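PDB 5JWC: NADH dehydrogenase, putative from Plasmodium falciparum, which probably oxidises NADH and passes the electrons through its bound FAD to ubiquinone, as a type II NADH dehydrogenase of the malaria parasite. Local coordinates for residues Ile31-Ser36 with Phe41-Asn46. Sequence-based numbering, arbitrary orientation.
Sequences IIILGS and FNFLLN. With FAD (flavin-adenine dinucleotide), chain C.
I31 meets F43 where the first strand and helix of a Rossmann-type beta-alpha-beta unit pack together: strand 31-34 and helix 41-46 run roughly antiparallel, at 148°, with their axes 9.3 Å apart at closest. From I31 the CG2 methyl approaches the ring, 4.2 Å from F43 CE2. Two residues on, I33 points to the same side and makes the tighter contact, its CD1 lying 3.5 Å from F43 CD2. The F43 side chain reaches it because CG stands anti to the backbone N (chi1 -173°), and the ring meets both isoleucines obliquely. The same I33 methyl also touches L44, so it sits between two helix side chains; V54 and L56 adjoin I33 as well. Just past the strand, G35 opens the turn, probably as the first glycine of a GxGxxG motif; its CA comes within 3.3 Å of FAD O4B, and a CB here would press on the carbonyl O of L34 and on the ribose. At S36 the chain turns toward the helix, its carbonyl O being 4.0 Å from F41 CB. S36 OG hydrogen-bonds to R60 O and S58 OG, beyond strand 53-57. The backbone also holds the ribose: S36 N donates to FAD O3B at 3.1 Å, with an N-H...O angle of 145°.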
loop_
_atom_site.group_PDB
_atom_site.type_symbol
_atom_site.label_atom_id
_atom_site.label_comp_id
_atom_site.label_asym_id
_atom_site.label_seq_id
_atom_site.Cartn_x
_atom_site.Cartn_y
_atom_site.Cartn_z
ATOM N N ILE A 31 4.456 -34.006 0.079
ATOM C CA ILE A 31 4.940 -33.188 -1.027
ATOM C C ILE A 31 5.305 -31.802 -0.506
ATOM O O ILE A 31 4.461 -31.106 0.063
ATOM C CB ILE A 31 3.893 -33.023 -2.149
ATOM C CG1 ILE A 31 3.407 -34.369 -2.679
ATOM C CG2 ILE A 31 4.470 -32.177 -3.272
ATOM C CD1 ILE A 31 2.211 -34.251 -3.618
ATOM N N ILE A 32 6.558 -31.407 -0.689
ATOM C CA ILE A 32 6.954 -30.036 -0.426
ATOM C C ILE A 32 7.024 -29.273 -1.750
ATOM O O ILE A 32 7.680 -29.716 -2.691
ATOM C CB ILE A 32 8.314 -29.942 0.291
ATOM C CG1 ILE A 32 8.227 -30.513 1.722
ATOM C CG2 ILE A 32 8.792 -28.505 0.326
ATOM C CD1 ILE A 32 9.469 -30.254 2.533
ATOM N N ILE A 33 6.324 -28.148 -1.820
ATOM C CA ILE A 33 6.402 -27.245 -2.968
ATOM C C ILE A 33 7.288 -26.058 -2.613
ATOM O O ILE A 33 7.033 -25.366 -1.616
ATOM C CB ILE A 33 5.019 -26.725 -3.355
ATOM C CG1 ILE A 33 4.055 -27.873 -3.580
ATOM C CG2 ILE A 33 5.094 -25.805 -4.597
ATOM C CD1 ILE A 33 2.613 -27.406 -3.496
ATOM N N LEU A 34 8.324 -25.812 -3.406
ATOM C CA LEU A 34 9.152 -24.644 -3.169
ATOM C C LEU A 34 8.721 -23.546 -4.124
ATOM O O LEU A 34 8.852 -23.700 -5.335
ATOM C CB LEU A 34 10.628 -24.943 -3.372
ATOM C CG LEU A 34 11.221 -26.065 -2.527
ATOM C CD1 LEU A 34 12.737 -26.137 -2.795
ATOM C CD2 LEU A 34 10.915 -25.828 -1.043
ATOM N N GLY A 35 8.216 -22.444 -3.579
ATOM C CA GLY A 35 7.841 -21.293 -4.398
ATOM C C GLY A 35 6.340 -21.082 -4.388
ATOM O O GLY A 35 5.548 -22.046 -4.479
ATOM N N SER A 36 5.946 -19.817 -4.279
ATOM C CA SER A 36 4.535 -19.453 -4.284
ATOM C C SER A 36 4.188 -18.659 -5.555
ATOM O O SER A 36 3.399 -17.716 -5.518
ATOM C CB SER A 36 4.185 -18.631 -3.032
ATOM O OG SER A 36 5.109 -17.556 -2.827
ATOM N N PHE A 41 2.116 -22.029 -6.891
ATOM C CA PHE A 41 0.733 -21.728 -6.527
ATOM C C PHE A 41 -0.264 -22.518 -7.369
ATOM O O PHE A 41 -1.245 -23.058 -6.836
ATOM C CB PHE A 41 0.461 -20.207 -6.648
ATOM C CG PHE A 41 -0.912 -19.771 -6.164
ATOM C CD1 PHE A 41 -1.349 -20.074 -4.894
ATOM C CD2 PHE A 41 -1.757 -19.057 -6.995
ATOM C CE1 PHE A 41 -2.620 -19.661 -4.450
ATOM C CE2 PHE A 41 -3.025 -18.633 -6.561
ATOM C CZ PHE A 41 -3.448 -18.939 -5.279
ATOM N N ASN A 42 -0.059 -22.603 -8.681
ATOM C CA ASN A 42 -1.037 -23.369 -9.447
ATOM C C ASN A 42 -0.945 -24.869 -9.145
ATOM O O ASN A 42 -1.932 -25.576 -9.243
ATOM C CB ASN A 42 -0.910 -23.101 -10.946
ATOM C CG ASN A 42 -1.495 -21.758 -11.324
ATOM O OD1 ASN A 42 -2.699 -21.607 -11.418
ATOM N ND2 ASN A 42 -0.642 -20.769 -11.482
ATOM N N PHE A 43 0.220 -25.347 -8.747
ATOM C CA PHE A 43 0.310 -26.741 -8.317
ATOM C C PHE A 43 -0.566 -26.931 -7.065
ATOM O O PHE A 43 -1.343 -27.894 -6.958
ATOM C CB PHE A 43 1.763 -27.114 -8.030
ATOM C CG PHE A 43 1.973 -28.590 -7.739
ATOM C CD1 PHE A 43 2.418 -29.451 -8.737
ATOM C CD2 PHE A 43 1.747 -29.102 -6.466
ATOM C CE1 PHE A 43 2.641 -30.824 -8.474
ATOM C CE2 PHE A 43 1.949 -30.462 -6.186
ATOM C CZ PHE A 43 2.399 -31.322 -7.196
ATOM N N LEU A 44 -0.420 -26.005 -6.120
ATOM C CA LEU A 44 -1.208 -26.003 -4.894
ATOM C C LEU A 44 -2.708 -25.956 -5.192
ATOM O O LEU A 44 -3.496 -26.649 -4.550
ATOM C CB LEU A 44 -0.810 -24.806 -4.004
ATOM C CG LEU A 44 -1.441 -24.727 -2.607
ATOM C CD1 LEU A 44 -0.715 -25.699 -1.658
ATOM C CD2 LEU A 44 -1.439 -23.286 -2.041
ATOM N N LEU A 45 -3.110 -25.135 -6.154
ATOM C CA LEU A 45 -4.518 -25.007 -6.465
ATOM C C LEU A 45 -5.123 -26.327 -6.928
ATOM O O LEU A 45 -6.315 -26.523 -6.779
ATOM C CB LEU A 45 -4.782 -23.935 -7.532
ATOM C CG LEU A 45 -4.603 -22.480 -7.071
ATOM C CD1 LEU A 45 -4.903 -21.490 -8.217
ATOM C CD2 LEU A 45 -5.330 -22.124 -5.766
ATOM N N ASN A 46 -4.316 -27.222 -7.497
ATOM C CA ASN A 46 -4.865 -28.440 -8.112
ATOM C C ASN A 46 -4.521 -29.772 -7.428
ATOM O O ASN A 46 -5.163 -30.785 -7.705
ATOM C CB ASN A 46 -4.428 -28.512 -9.585
ATOM C CG ASN A 46 -5.159 -29.595 -10.364
ATOM O OD1 ASN A 46 -6.392 -29.612 -10.423
ATOM N ND2 ASN A 46 -4.393 -30.487 -10.999
HETATM P PA FAD C . 7.714 -17.170 -10.032
HETATM O O1A FAD C . 8.589 -15.951 -10.075
HETATM O O2A FAD C . 6.317 -16.932 -10.484
HETATM O O5B FAD C . 7.717 -17.808 -8.553
HETATM C C5B FAD C . 8.913 -18.165 -7.898
HETATM C C4B FAD C . 8.563 -18.323 -6.428
HETATM O O4B FAD C . 9.646 -18.933 -5.754
HETATM C C3B FAD C . 8.320 -16.966 -5.759
HETATM O O3B FAD C . 7.233 -17.094 -4.869
HETATM C C2B FAD C . 9.571 -16.754 -4.936
HETATM O O2B FAD C . 9.293 -15.984 -3.789
HETATM C C1B FAD C . 9.893 -18.200 -4.576
HETATM N N9A FAD C . 11.282 -18.454 -4.184
HETATM C C8A FAD C . 12.424 -17.862 -4.671
HETATM N N7A FAD C . 13.481 -18.423 -4.032
HETATM C C5A FAD C . 13.031 -19.352 -3.161
HETATM C C6A FAD C . 13.688 -20.196 -2.279
HETATM N N6A FAD C . 15.020 -20.229 -2.246
HETATM N N1A FAD C . 12.947 -21.064 -1.510
HETATM C C2A FAD C . 11.568 -21.085 -1.616
HETATM N N3A FAD C . 10.920 -20.238 -2.495
HETATM C C4A FAD C . 11.647 -19.381 -3.247
HETATM N N1 FAD C . 4.475 -14.596 -18.558
HETATM C C2 FAD C . 3.460 -14.797 -19.453
HETATM O O2 FAD C . 3.227 -15.932 -19.852
HETATM N N3 FAD C . 2.683 -13.740 -19.897
HETATM C C4 FAD C . 2.901 -12.463 -19.452
HETATM O O4 FAD C . 2.181 -11.541 -19.860
HETATM C C4X FAD C . 3.921 -12.246 -18.533
HETATM N N5 FAD C . 4.179 -10.980 -18.055
HETATM C C5X FAD C . 5.204 -10.791 -17.136
HETATM C C6 FAD C . 5.452 -9.525 -16.637
HETATM C C7 FAD C . 6.472 -9.304 -15.718
HETATM C C7M FAD C . 6.712 -7.901 -15.211
HETATM C C8 FAD C . 7.247 -10.370 -15.279
HETATM C C8M FAD C . 8.354 -10.156 -14.290
HETATM C C9 FAD C . 6.997 -11.650 -15.778
HETATM C C9A FAD C . 5.974 -11.864 -16.699
HETATM N N10 FAD C . 5.715 -13.131 -17.193
HETATM C C10 FAD C . 4.698 -13.320 -18.091
HETATM C "C1'" FAD C . 6.555 -14.308 -16.793
HETATM C "C2'" FAD C . 6.097 -15.056 -15.567
HETATM O "O2'" FAD C . 6.011 -14.158 -14.495
HETATM C "C3'" FAD C . 7.172 -16.074 -15.233
HETATM O "O3'" FAD C . 7.457 -16.889 -16.347
HETATM C "C4'" FAD C . 6.639 -16.900 -14.075
HETATM O "O4'" FAD C . 6.705 -16.072 -12.942
HETATM C "C5'" FAD C . 7.429 -18.178 -13.843
HETATM O "O5'" FAD C . 6.787 -18.883 -12.801
HETATM P P FAD C . 7.671 -19.568 -11.641
HETATM O O1P FAD C . 6.756 -20.337 -10.716
HETATM O O2P FAD C . 8.722 -20.393 -12.329
HETATM O O3P FAD C . 8.418 -18.330 -10.906
#